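PDB 4JX2: DUF5624 domain-containing protein from Legionella pneumophila subsp. pneumophila, which is of unknown function but is probably secreted, and combines alpha helices with beta strands in a previously unseen way. Local coordinates for residues Thr42-Pro47 and Ile56-Phe61; Ser85-Tyr90 and Leu96-Leu101; Ala115-Gly120 and Gly229-Thr234; Ser139-Leu144 and Asn191-Val196. One frame throughout, in Å; residues are numbered along the deposited sequence.

From the N terminus, contact 1 comes first: it closes an eight-residue loop and joins the turn after helix 32-41 to helix 56-66, far from the centre of the chain. Contact 2 follows in series, closing the five-residue connection of a hairpin at one edge of the sheet. Helix 110-117 then leads to contact 3, which bridges 108 residues to tie the 115-120 region to helix 223-247. Contact 4, between helices 136-155 and 175-197, falls wholly within that long span. Contacts 3 and 4 meet, Ile119 CG2 lying 4.1 Å from Met193 CE, whereas contact 1 is about 39 Å from contact 3 at the nearest atoms. Contacts 1, 3 and 4 all reach the second subunit.

Contact 1 (Thr42-Pro47 and Ile56-Phe61)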
loop_
_atom_site.group_PDB
_atom_site.type_symbol
_atom_site.label_atom_id
_atom_site.label_comp_id
_atom_site.label_asym_id
_atom_site.label_seq_id
_atom_site.Cartn_x
_atom_site.Cartn_y
_atom_site.Cartn_z
ATOM N N THR A 42 -18.703 5.838 19.182
ATOM C CA THR A 42 -17.989 4.738 18.547
ATOM C C THR A 42 -17.594 3.640 19.555
ATOM O O THR A 42 -18.119 3.595 20.652
ATOM C CB THR A 42 -16.784 5.324 17.754
ATOM O OG1 THR A 42 -16.276 4.333 16.857
ATOM C CG2 THR A 42 -15.680 5.926 18.657
ATOM N N GLY A 43 -16.734 2.729 19.119
ATOM C CA GLY A 43 -16.224 1.637 19.931
ATOM C C GLY A 43 -17.005 0.344 19.906
ATOM O O GLY A 43 -16.617 -0.594 20.598
ATOM N N ASP A 44 -18.081 0.264 19.097
ATOM C CA ASP A 44 -18.982 -0.891 19.004
ATOM C C ASP A 44 -18.311 -2.189 18.553
ATOM O O ASP A 44 -18.846 -3.260 18.840
ATOM C CB ASP A 44 -20.187 -0.589 18.104
ATOM C CG ASP A 44 -19.855 0.056 16.781
ATOM O OD1 ASP A 44 -19.583 1.276 16.769
ATOM O OD2 ASP A 44 -19.906 -0.648 15.750
ATOM N N GLU A 45 -17.146 -2.111 17.893
ATOM C CA GLU A 45 -16.389 -3.287 17.431
ATOM C C GLU A 45 -15.248 -3.662 18.408
ATOM O O GLU A 45 -14.716 -4.774 18.334
ATOM C CB GLU A 45 -15.794 -3.028 16.030
ATOM C CG GLU A 45 -16.812 -2.953 14.902
ATOM C CD GLU A 45 -16.415 -2.022 13.771
ATOM O OE1 GLU A 45 -15.429 -2.330 13.061
ATOM O OE2 GLU A 45 -17.083 -0.976 13.603
ATOM N N THR A 46 -14.872 -2.725 19.294
ATOM C CA THR A 46 -13.774 -2.833 20.250
ATOM C C THR A 46 -14.149 -3.695 21.451
ATOM O O THR A 46 -15.237 -3.526 22.003
ATOM C CB THR A 46 -13.376 -1.396 20.683
ATOM O OG1 THR A 46 -12.606 -0.776 19.645
ATOM C CG2 THR A 46 -12.641 -1.308 22.029
ATOM N N PRO A 47 -13.242 -4.583 21.925
ATOM C CA PRO A 47 -13.543 -5.312 23.170
ATOM C C PRO A 47 -13.498 -4.306 24.317
ATOM O O PRO A 47 -12.607 -3.437 24.356
ATOM C CB PRO A 47 -12.450 -6.385 23.250
ATOM C CG PRO A 47 -11.339 -5.870 22.420
ATOM C CD PRO A 47 -11.884 -4.892 21.421
ATOM N N ILE A 56 -24.341 5.993 18.385
ATOM C CA ILE A 56 -24.814 6.852 17.305
ATOM C C ILE A 56 -24.438 6.244 15.904
ATOM O O ILE A 56 -25.299 6.227 15.008
ATOM C CB ILE A 56 -24.351 8.311 17.554
ATOM C CG1 ILE A 56 -25.201 8.917 18.713
ATOM C CG2 ILE A 56 -24.479 9.164 16.298
ATOM C CD1 ILE A 56 -24.609 10.090 19.481
ATOM N N SER A 57 -23.217 5.664 15.759
ATOM C CA SER A 57 -22.783 5.010 14.512
ATOM C C SER A 57 -23.731 3.864 14.126
ATOM O O SER A 57 -24.160 3.794 12.974
ATOM C CB SER A 57 -21.359 4.486 14.634
ATOM O OG SER A 57 -20.458 5.544 14.917
ATOM N N GLN A 58 -24.116 3.023 15.106
ATOM C CA GLN A 58 -25.042 1.898 14.929
ATOM C C GLN A 58 -26.448 2.371 14.521
ATOM O O GLN A 58 -27.053 1.775 13.632
ATOM C CB GLN A 58 -25.110 1.054 16.199
ATOM C CG GLN A 58 -23.844 0.239 16.413
ATOM C CD GLN A 58 -23.809 -0.458 17.742
ATOM O OE1 GLN A 58 -24.096 0.123 18.797
ATOM N NE2 GLN A 58 -23.402 -1.711 17.713
ATOM N N THR A 59 -26.946 3.451 15.143
ATOM C CA THR A 59 -28.241 4.046 14.807
ATOM C C THR A 59 -28.207 4.533 13.355
ATOM O O THR A 59 -29.147 4.245 12.611
ATOM C CB THR A 59 -28.583 5.161 15.790
ATOM O OG1 THR A 59 -28.533 4.609 17.102
ATOM C CG2 THR A 59 -29.948 5.791 15.519
ATOM N N LEU A 60 -27.120 5.234 12.943
ATOM C CA LEU A 60 -26.971 5.693 11.557
ATOM C C LEU A 60 -27.033 4.513 10.611
ATOM O O LEU A 60 -27.779 4.550 9.636
ATOM C CB LEU A 60 -25.664 6.475 11.326
ATOM C CG LEU A 60 -25.420 6.916 9.879
ATOM C CD1 LEU A 60 -26.426 7.950 9.454
ATOM C CD2 LEU A 60 -24.028 7.445 9.695
ATOM N N PHE A 61 -26.287 3.448 10.942
ATOM C CA PHE A 61 -26.244 2.215 10.171
ATOM C C PHE A 61 -27.658 1.632 10.059
ATOM O O PHE A 61 -28.127 1.458 8.941
ATOM C CB PHE A 61 -25.261 1.220 10.809
ATOM C CG PHE A 61 -24.785 0.166 9.847
ATOM C CD1 PHE A 61 -23.689 0.401 9.016
ATOM C CD2 PHE A 61 -25.443 -1.063 9.752
ATOM C CE1 PHE A 61 -23.258 -0.575 8.109
ATOM C CE2 PHE A 61 -25.013 -2.038 8.845
ATOM C CZ PHE A 61 -23.921 -1.789 8.028
#
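Thr42 opens the loop beside Ser57, its CA 4.5 Å from Ser57 OG, and the serine hydroxyl is engaged by the carbonyl oxygen of Phe41 at the end of the preceding helix. Gly43 follows with a positive phi of 90° and is the first residue of a type I beta turn closed by the bond from Thr46 N to Gly43 O. Asp44, the second residue of that turn, carries most of the contact. Its CB lies 3.4 Å from NE2 of Gln58. With chi1 at 47°, CG sits between the backbone N and the carbonyl carbon, which brings it to 4.0 Å from Gln58 CG; the two side chains approach from opposite directions with carboxylate and amide planes 30° apart. Across this pair the meeting is van der Waals in kind. The polar ends look elsewhere: Asp44 OD1 takes a hydrogen bond from Asn55 ND2, and Gln58 OE1 has a weak one with Tyr49 OH. Asn55 OD1 also accepts from the backbone N of Gln58, so Asn55 connects the turn to the first turn of the helix. Tyr125 of the second subunit packs on Ser57, and the whole is a loop connecting two consecutive helices, 32-41 and 56-66, of an N-terminal arm that packs on the second subunit.

Contact 2 (Ser85-Tyr90 and Leu96-Leu101)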
loop_
_atom_site.group_PDB
_atom_site.type_symbol
_atom_site.label_atom_id
_atom_site.label_comp_id
_atom_site.label_asym_id
_atom_site.label_seq_id
_atom_site.Cartn_x
_atom_site.Cartn_y
_atom_site.Cartn_z
ATOM N N SER A 85 -1.573 -15.134 -6.046
ATOM C CA SER A 85 -1.342 -15.263 -7.496
ATOM C C SER A 85 -2.631 -15.650 -8.252
ATOM O O SER A 85 -2.661 -15.609 -9.483
ATOM C CB SER A 85 -0.251 -16.295 -7.772
ATOM O OG SER A 85 0.968 -15.949 -7.140
ATOM N N THR A 86 -3.692 -16.027 -7.514
ATOM C CA THR A 86 -4.923 -16.533 -8.097
ATOM C C THR A 86 -6.063 -15.527 -8.090
ATOM O O THR A 86 -6.204 -14.743 -7.156
ATOM C CB THR A 86 -5.342 -17.799 -7.313
ATOM O OG1 THR A 86 -4.238 -18.697 -7.248
ATOM C CG2 THR A 86 -6.557 -18.525 -7.914
ATOM N N LEU A 87 -6.897 -15.588 -9.140
ATOM C CA LEU A 87 -8.161 -14.888 -9.233
ATOM C C LEU A 87 -9.273 -15.846 -8.825
ATOM O O LEU A 87 -9.375 -16.939 -9.401
ATOM C CB LEU A 87 -8.457 -14.311 -10.627
ATOM C CG LEU A 87 -9.900 -13.736 -10.775
ATOM C CD1 LEU A 87 -10.184 -12.630 -9.757
ATOM C CD2 LEU A 87 -10.149 -13.220 -12.144
ATOM N N TYR A 88 -10.111 -15.433 -7.849
ATOM C CA TYR A 88 -11.297 -16.187 -7.431
ATOM C C TYR A 88 -12.547 -15.343 -7.645
ATOM O O TYR A 88 -12.580 -14.175 -7.241
ATOM C CB TYR A 88 -11.246 -16.629 -5.968
ATOM C CG TYR A 88 -9.950 -17.251 -5.518
ATOM C CD1 TYR A 88 -8.897 -16.460 -5.063
ATOM C CD2 TYR A 88 -9.809 -18.635 -5.441
ATOM C CE1 TYR A 88 -7.715 -17.029 -4.597
ATOM C CE2 TYR A 88 -8.628 -19.219 -4.978
ATOM C CZ TYR A 88 -7.585 -18.410 -4.553
ATOM O OH TYR A 88 -6.405 -18.969 -4.124
ATOM N N ILE A 89 -13.575 -15.928 -8.262
ATOM C CA ILE A 89 -14.873 -15.283 -8.411
ATOM C C ILE A 89 -15.886 -16.161 -7.672
ATOM O O ILE A 89 -15.974 -17.367 -7.936
ATOM C CB ILE A 89 -15.309 -14.961 -9.877
ATOM C CG1 ILE A 89 -14.231 -14.109 -10.615
ATOM C CG2 ILE A 89 -16.700 -14.265 -9.892
ATOM C CD1 ILE A 89 -14.424 -13.917 -12.132
ATOM N N TYR A 90 -16.622 -15.534 -6.735
ATOM C CA TYR A 90 -17.693 -16.123 -5.927
ATOM C C TYR A 90 -18.992 -15.343 -6.115
ATOM O O TYR A 90 -18.983 -14.107 -6.138
ATOM C CB TYR A 90 -17.315 -16.158 -4.433
ATOM C CG TYR A 90 -16.322 -17.243 -4.077
ATOM C CD1 TYR A 90 -16.747 -18.545 -3.810
ATOM C CD2 TYR A 90 -14.956 -16.968 -3.989
ATOM C CE1 TYR A 90 -15.834 -19.551 -3.477
ATOM C CE2 TYR A 90 -14.032 -17.974 -3.688
ATOM C CZ TYR A 90 -14.480 -19.263 -3.431
ATOM O OH TYR A 90 -13.596 -20.261 -3.117
ATOM N N LEU A 96 -18.212 -20.934 -5.896
ATOM C CA LEU A 96 -17.064 -20.649 -6.761
ATOM C C LEU A 96 -17.476 -20.696 -8.240
ATOM O O LEU A 96 -18.010 -21.708 -8.712
ATOM C CB LEU A 96 -15.943 -21.657 -6.480
ATOM C CG LEU A 96 -14.621 -21.484 -7.213
ATOM C CD1 LEU A 96 -13.874 -20.200 -6.788
ATOM C CD2 LEU A 96 -13.743 -22.657 -6.951
ATOM N N LYS A 97 -17.250 -19.586 -8.955
ATOM C CA LYS A 97 -17.601 -19.487 -10.369
ATOM C C LYS A 97 -16.358 -19.594 -11.240
ATOM O O LYS A 97 -16.434 -20.134 -12.352
ATOM C CB LYS A 97 -18.371 -18.181 -10.668
ATOM C CG LYS A 97 -19.741 -18.058 -9.969
ATOM C CD LYS A 97 -20.720 -19.237 -10.234
ATOM C CE LYS A 97 -21.177 -19.410 -11.674
ATOM N NZ LYS A 97 -21.730 -20.770 -11.923
ATOM N N LEU A 98 -15.207 -19.119 -10.715
ATOM C CA LEU A 98 -13.916 -19.113 -11.415
ATOM C C LEU A 98 -12.756 -19.129 -10.414
ATOM O O LEU A 98 -12.821 -18.467 -9.380
ATOM C CB LEU A 98 -13.832 -17.850 -12.309
ATOM C CG LEU A 98 -12.641 -17.696 -13.254
ATOM C CD1 LEU A 98 -13.069 -17.081 -14.561
ATOM C CD2 LEU A 98 -11.513 -16.855 -12.616
ATOM N N LYS A 99 -11.692 -19.875 -10.752
ATOM C CA LYS A 99 -10.429 -19.976 -10.020
ATOM C C LYS A 99 -9.338 -20.059 -11.080
ATOM O O LYS A 99 -9.264 -21.048 -11.801
ATOM C CB LYS A 99 -10.413 -21.165 -9.040
ATOM C CG LYS A 99 -9.087 -21.352 -8.299
ATOM C CD LYS A 99 -9.258 -22.240 -7.065
ATOM C CE LYS A 99 -8.536 -23.558 -7.171
ATOM N NZ LYS A 99 -8.622 -24.341 -5.904
ATOM N N GLN A 100 -8.531 -18.993 -11.214
ATOM C CA GLN A 100 -7.477 -18.931 -12.225
ATOM C C GLN A 100 -6.194 -18.283 -11.688
ATOM O O GLN A 100 -6.255 -17.216 -11.102
ATOM C CB GLN A 100 -7.999 -18.142 -13.450
ATOM C CG GLN A 100 -7.012 -17.961 -14.606
ATOM C CD GLN A 100 -6.848 -19.152 -15.508
ATOM O OE1 GLN A 100 -7.672 -20.066 -15.534
ATOM N NE2 GLN A 100 -5.803 -19.136 -16.318
ATOM N N LEU A 101 -5.034 -18.874 -11.994
ATOM C CA LEU A 101 -3.736 -18.310 -11.658
ATOM C C LEU A 101 -3.354 -17.193 -12.657
ATOM O O LEU A 101 -3.328 -17.418 -13.870
ATOM C CB LEU A 101 -2.681 -19.411 -11.633
ATOM C CG LEU A 101 -2.591 -20.157 -10.314
ATOM C CD1 LEU A 101 -2.110 -21.552 -10.525
ATOM C CD2 LEU A 101 -1.710 -19.406 -9.327
HETATM O O HOH W 1 -6.346 -22.140 -4.783
#
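A beta hairpin joins Leu87 to Gln100 and Ile89 to Leu98 as hydrogen-bonded antiparallel pairs, its strands 173° apart in direction. Leu87 N gives to Gln100 O, and Gln100 N returns a bond of 2.9 Å to Leu87 O. Further along, Ile89 N reaches Leu98 O at 2.9 Å. Lys97 N donates to Ile89 O at 2.8 Å, an oxygen that also receives a weak bond from Leu98 N. With Lys97 and Leu98 both facing Ile89, this is a classic beta bulge, and it shifts the register by one residue before Tyr90 pairs with Leu96. Strand 96-101 forms an edge of the five-stranded mixed sheet within this chain, with strand 86-90 between it and strand 79-84. Leu87, Ile89 and Leu98 point to the face packed by helix 223-247; there Leu98 CD2 meets Leu87 CD2 at 3.9 Å, while Leu98 CB lies 4.0 Å from Ile89 CD1. On the other face, Leu96 CD1 sits over the Tyr90 ring, 3.5 Å above its plane and toward the rim, a CH-pi contact. Tyr90 OH is bonded to the backbone of Gly309 and Ala310. Lys99 runs alongside Tyr88 in the same direction, its CD 3.7 Å from Tyr88 CE2. A water at the edge of the tyrosine ring, in its plane, bonds to Tyr88 OH and weakly to Lys99 NZ.

Contact 3 (Ala115-Gly120 and Gly229-Thr234)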
loop_
_atom_site.group_PDB
_atom_site.type_symbol
_atom_site.label_atom_id
_atom_site.label_comp_id
_atom_site.label_asym_id
_atom_site.label_seq_id
_atom_site.Cartn_x
_atom_site.Cartn_y
_atom_site.Cartn_z
ATOM N N ALA A 115 11.725 -17.604 -17.568
ATOM C CA ALA A 115 13.089 -18.114 -17.508
ATOM C C ALA A 115 13.997 -17.373 -18.494
ATOM O O ALA A 115 15.116 -17.014 -18.137
ATOM C CB ALA A 115 13.110 -19.623 -17.793
ATOM N N ILE A 116 13.503 -17.118 -19.714
ATOM C CA ILE A 116 14.251 -16.388 -20.751
ATOM C C ILE A 116 14.359 -14.873 -20.374
ATOM O O ILE A 116 15.449 -14.317 -20.495
ATOM C CB ILE A 116 13.650 -16.623 -22.185
ATOM C CG1 ILE A 116 13.697 -18.126 -22.574
ATOM C CG2 ILE A 116 14.311 -15.725 -23.268
ATOM C CD1 ILE A 116 15.132 -18.816 -22.654
ATOM N N SER A 117 13.254 -14.246 -19.885
ATOM C CA SER A 117 13.171 -12.817 -19.483
ATOM C C SER A 117 14.167 -12.461 -18.417
ATOM O O SER A 117 14.729 -11.362 -18.440
ATOM C CB SER A 117 11.783 -12.474 -18.928
ATOM O OG SER A 117 10.708 -12.621 -19.841
ATOM N N HIS A 118 14.351 -13.400 -17.465
ATOM C CA HIS A 118 15.166 -13.307 -16.273
ATOM C C HIS A 118 16.679 -13.463 -16.490
ATOM O O HIS A 118 17.451 -13.197 -15.548
ATOM C CB HIS A 118 14.670 -14.325 -15.255
ATOM C CG HIS A 118 13.481 -13.830 -14.487
ATOM N ND1 HIS A 118 12.817 -14.639 -13.588
ATOM C CD2 HIS A 118 12.901 -12.604 -14.481
ATOM C CE1 HIS A 118 11.871 -13.884 -13.060
ATOM N NE2 HIS A 118 11.873 -12.655 -13.577
ATOM N N ILE A 119 17.112 -13.774 -17.726
ATOM C CA ILE A 119 18.535 -13.909 -18.073
ATOM C C ILE A 119 19.233 -12.540 -17.892
ATOM O O ILE A 119 20.319 -12.500 -17.295
ATOM C CB ILE A 119 18.706 -14.530 -19.487
ATOM C CG1 ILE A 119 18.378 -16.039 -19.413
ATOM C CG2 ILE A 119 20.105 -14.267 -20.081
ATOM C CD1 ILE A 119 18.223 -16.761 -20.775
ATOM N N GLY A 120 18.564 -11.460 -18.322
ATOM C CA GLY A 120 19.041 -10.086 -18.161
ATOM C C GLY A 120 19.279 -9.742 -16.699
ATOM O O GLY A 120 20.435 -9.529 -16.305
ATOM N N GLY A 229 9.868 -8.472 -25.488
ATOM C CA GLY A 229 9.120 -9.477 -26.234
ATOM C C GLY A 229 8.572 -10.590 -25.363
ATOM O O GLY A 229 7.383 -10.905 -25.417
ATOM N N THR A 230 9.430 -11.155 -24.509
ATOM C CA THR A 230 9.088 -12.237 -23.577
ATOM C C THR A 230 8.089 -11.764 -22.532
ATOM O O THR A 230 7.141 -12.497 -22.267
ATOM C CB THR A 230 10.335 -12.809 -22.910
ATOM O OG1 THR A 230 11.125 -11.740 -22.377
ATOM C CG2 THR A 230 11.151 -13.643 -23.842
ATOM N N PHE A 231 8.277 -10.554 -21.955
ATOM C CA PHE A 231 7.349 -9.990 -20.974
ATOM C C PHE A 231 5.953 -9.804 -21.611
ATOM O O PHE A 231 4.929 -10.138 -20.996
ATOM C CB PHE A 231 7.872 -8.648 -20.406
ATOM C CG PHE A 231 8.921 -8.748 -19.321
ATOM C CD1 PHE A 231 8.771 -9.636 -18.266
ATOM C CD2 PHE A 231 10.027 -7.902 -19.317
ATOM C CE1 PHE A 231 9.731 -9.700 -17.241
ATOM C CE2 PHE A 231 11.008 -7.995 -18.315
ATOM C CZ PHE A 231 10.840 -8.878 -17.272
HETATM N N MSE A 232 5.934 -9.289 -22.857
HETATM C CA MSE A 232 4.732 -9.091 -23.661
HETATM C C MSE A 232 3.957 -10.399 -23.850
HETATM O O MSE A 232 2.734 -10.396 -23.772
HETATM C CB MSE A 232 5.099 -8.534 -25.049
HETATM C CG MSE A 232 5.389 -7.065 -25.067
HETATM SE SE MSE A 232 3.849 -5.928 -24.777
HETATM C CE MSE A 232 4.686 -4.162 -24.880
ATOM N N LEU A 233 4.659 -11.505 -24.117
ATOM C CA LEU A 233 4.000 -12.782 -24.390
ATOM C C LEU A 233 3.419 -13.371 -23.146
ATOM O O LEU A 233 2.370 -14.005 -23.205
ATOM C CB LEU A 233 4.944 -13.779 -25.069
ATOM C CG LEU A 233 5.417 -13.412 -26.497
ATOM C CD1 LEU A 233 6.542 -14.301 -26.900
ATOM C CD2 LEU A 233 4.282 -13.492 -27.514
ATOM N N THR A 234 4.082 -13.131 -22.020
ATOM C CA THR A 234 3.676 -13.570 -20.692
ATOM C C THR A 234 2.383 -12.837 -20.323
ATOM O O THR A 234 1.437 -13.504 -19.908
ATOM C CB THR A 234 4.821 -13.347 -19.688
ATOM O OG1 THR A 234 5.964 -14.124 -20.072
ATOM C CG2 THR A 234 4.446 -13.732 -18.301
HETATM O O HOH W 2 8.053 -13.089 -18.692
#
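Within the helical part of the fold, Ser117 on helix 110-117 meets Thr230 and Phe231 on helix 223-247 in a buried helix-to-helix junction. The hydroxyls Ser117 OG and Thr230 OG1 lie 2.7 Å apart, a separation suited to a hydrogen bond. Backbone carbonyls of their own helices, Met113 O for the serine and Val226 O and Met227 O for the threonine, compete for the one proton of each hydroxyl; which bond forms is not settled, but both buried groups have acceptors at hand. With chi1 at 50°, Thr230 OG1 sits between the backbone N and the carbonyl carbon, and the methyl CG2 is left beside the backbone N, where it meets Ile116 CG2 at 3.8 Å; the two side chains cross at about a right angle. Ser117 CB lies over one face of the Phe231 ring, 3.8 Å above the plane and offset toward the rim, in a CH-pi contact. Leu37 of the second subunit packs on Ile116, so the dimer interface runs close by. A water extends the polar link by one helical turn: it is 2.9 Å from Ser117 OG and donates to Thr234 OG1 at 2.7 Å. That hydroxyl in turn donates to Thr230 O, which Thr234 N reaches from the opposite face of its carbonyl plane.

Contact 4 (Ser139-Leu144 and Asn191-Val196); sequences SQMENL and NYMSDV
Val196, whose CG1 touches Met141, lays its other methyl, CG2, over one face of the Tyr192 ring, 3.7 Å above the plane and offset toward the rim; the same ring is stacked with Phe212 of helix 205-213. Next to this aromatic group the segments of helices 136-155 and 175-197 run roughly antiparallel, with a signed crossing angle of -146° and axes 10.0 Å apart. Two selenomethionines bridge the gap. Met141 has CG anti to the backbone N (chi1 -162°) and stays extended at chi2, which carries SE across to 3.7 Å from Val196 CG1; the turn at chi3 (-92°) then lays CE near the same methyl. Its CG meets Met193 CG at 3.8 Å where the two chains pass each other at a slant. Met193 reaches across to Leu144, with CE 3.6 Å from Leu144 CD2 and SE near the leucine CG, the two side chains at about a right angle. Leu123 of helix 119-131 packs on both selenomethionines, and Leu37 of the second subunit on Leu144. The side chains that meet are apolar and buried, consistent with a contact held by dispersion and exclusion of water, with no hydrogen bond between the two segments.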
loop_
_atom_site.group_PDB
_atom_site.type_symbol
_atom_site.label_atom_id
_atom_site.label_comp_id
_atom_site.label_asym_id
_atom_site.label_seq_id
_atom_site.Cartn_x
_atom_site.Cartn_y
_atom_site.Cartn_z
ATOM N N SER A 139 30.975 -19.477 -10.690
ATOM C CA SER A 139 30.320 -20.787 -10.621
ATOM C C SER A 139 28.836 -20.667 -10.953
ATOM O O SER A 139 28.309 -21.547 -11.619
ATOM C CB SER A 139 30.536 -21.448 -9.267
ATOM O OG SER A 139 30.069 -20.631 -8.210
ATOM N N GLN A 140 28.187 -19.563 -10.549
ATOM C CA GLN A 140 26.772 -19.297 -10.857
ATOM C C GLN A 140 26.599 -19.057 -12.356
ATOM O O GLN A 140 25.639 -19.573 -12.937
ATOM C CB GLN A 140 26.229 -18.099 -10.065
ATOM C CG GLN A 140 26.031 -18.331 -8.564
ATOM C CD GLN A 140 24.793 -19.132 -8.213
ATOM O OE1 GLN A 140 23.970 -19.483 -9.048
ATOM N NE2 GLN A 140 24.650 -19.469 -6.961
HETATM N N MSE A 141 27.551 -18.313 -12.994
HETATM C CA MSE A 141 27.500 -18.054 -14.431
HETATM C C MSE A 141 27.738 -19.335 -15.232
HETATM O O MSE A 141 27.026 -19.569 -16.218
HETATM C CB MSE A 141 28.486 -16.974 -14.872
HETATM C CG MSE A 141 28.127 -16.422 -16.249
HETATM SE SE MSE A 141 29.432 -15.241 -17.016
HETATM C CE MSE A 141 28.748 -13.627 -16.393
ATOM N N GLU A 142 28.705 -20.180 -14.797
ATOM C CA GLU A 142 28.986 -21.450 -15.469
ATOM C C GLU A 142 27.696 -22.313 -15.537
ATOM O O GLU A 142 27.379 -22.885 -16.584
ATOM C CB GLU A 142 30.108 -22.191 -14.747
ATOM C CG GLU A 142 30.521 -23.501 -15.416
ATOM C CD GLU A 142 29.626 -24.729 -15.268
ATOM O OE1 GLU A 142 28.964 -24.892 -14.212
ATOM O OE2 GLU A 142 29.601 -25.539 -16.224
ATOM N N ASN A 143 26.962 -22.385 -14.414
ATOM C CA ASN A 143 25.734 -23.149 -14.297
ATOM C C ASN A 143 24.624 -22.514 -15.122
ATOM O O ASN A 143 23.900 -23.237 -15.812
ATOM C CB ASN A 143 25.334 -23.264 -12.845
ATOM C CG ASN A 143 24.081 -24.042 -12.681
ATOM O OD1 ASN A 143 24.078 -25.287 -12.774
ATOM N ND2 ASN A 143 22.987 -23.302 -12.506
ATOM N N LEU A 144 24.507 -21.165 -15.071
ATOM C CA LEU A 144 23.543 -20.407 -15.856
ATOM C C LEU A 144 23.758 -20.699 -17.357
ATOM O O LEU A 144 22.787 -21.012 -18.051
ATOM C CB LEU A 144 23.647 -18.905 -15.555
ATOM C CG LEU A 144 22.562 -18.021 -16.191
ATOM C CD1 LEU A 144 21.163 -18.435 -15.749
ATOM C CD2 LEU A 144 22.777 -16.569 -15.845
ATOM N N ASN A 191 26.730 -17.482 -25.692
ATOM C CA ASN A 191 28.043 -17.088 -26.212
ATOM C C ASN A 191 28.598 -15.840 -25.514
ATOM O O ASN A 191 29.819 -15.694 -25.436
ATOM C CB ASN A 191 28.012 -16.911 -27.706
ATOM C CG ASN A 191 27.898 -18.228 -28.430
ATOM O OD1 ASN A 191 28.666 -19.173 -28.186
ATOM N ND2 ASN A 191 26.956 -18.307 -29.352
ATOM N N TYR A 192 27.723 -14.984 -24.949
ATOM C CA TYR A 192 28.182 -13.820 -24.201
ATOM C C TYR A 192 28.855 -14.318 -22.910
ATOM O O TYR A 192 29.990 -13.924 -22.621
ATOM C CB TYR A 192 27.032 -12.823 -23.909
ATOM C CG TYR A 192 27.417 -11.778 -22.885
ATOM C CD1 TYR A 192 28.372 -10.803 -23.180
ATOM C CD2 TYR A 192 26.889 -11.809 -21.595
ATOM C CE1 TYR A 192 28.780 -9.877 -22.223
ATOM C CE2 TYR A 192 27.290 -10.884 -20.628
ATOM C CZ TYR A 192 28.229 -9.912 -20.953
ATOM O OH TYR A 192 28.659 -9.007 -20.018
HETATM N N MSE A 193 28.167 -15.215 -22.155
HETATM C CA MSE A 193 28.690 -15.777 -20.904
HETATM C C MSE A 193 29.983 -16.532 -21.145
HETATM O O MSE A 193 30.928 -16.389 -20.365
HETATM C CB MSE A 193 27.672 -16.686 -20.251
HETATM C CG MSE A 193 26.529 -15.918 -19.652
HETATM SE SE MSE A 193 25.188 -17.093 -18.902
HETATM C CE MSE A 193 23.728 -15.931 -19.267
ATOM N N SER A 194 30.044 -17.272 -22.266
ATOM C CA SER A 194 31.219 -18.023 -22.672
ATOM C C SER A 194 32.434 -17.092 -22.819
ATOM O O SER A 194 33.509 -17.399 -22.289
ATOM C CB SER A 194 30.942 -18.757 -23.978
ATOM O OG SER A 194 32.081 -19.496 -24.376
ATOM N N ASP A 195 32.228 -15.931 -23.487
ATOM C CA ASP A 195 33.227 -14.902 -23.756
ATOM C C ASP A 195 33.733 -14.258 -22.478
ATOM O O ASP A 195 34.911 -13.929 -22.398
ATOM C CB ASP A 195 32.637 -13.845 -24.702
ATOM C CG ASP A 195 32.465 -14.314 -26.145
ATOM O OD1 ASP A 195 33.070 -15.361 -26.517
ATOM O OD2 ASP A 195 31.747 -13.630 -26.908
ATOM N N VAL A 196 32.859 -14.106 -21.475
ATOM C CA VAL A 196 33.205 -13.520 -20.172
ATOM C C VAL A 196 34.102 -14.514 -19.393
ATOM O O VAL A 196 35.165 -14.118 -18.886
ATOM C CB VAL A 196 31.928 -13.117 -19.375
ATOM C CG1 VAL A 196 32.224 -12.933 -17.882
ATOM C CG2 VAL A 196 31.278 -11.869 -19.966
#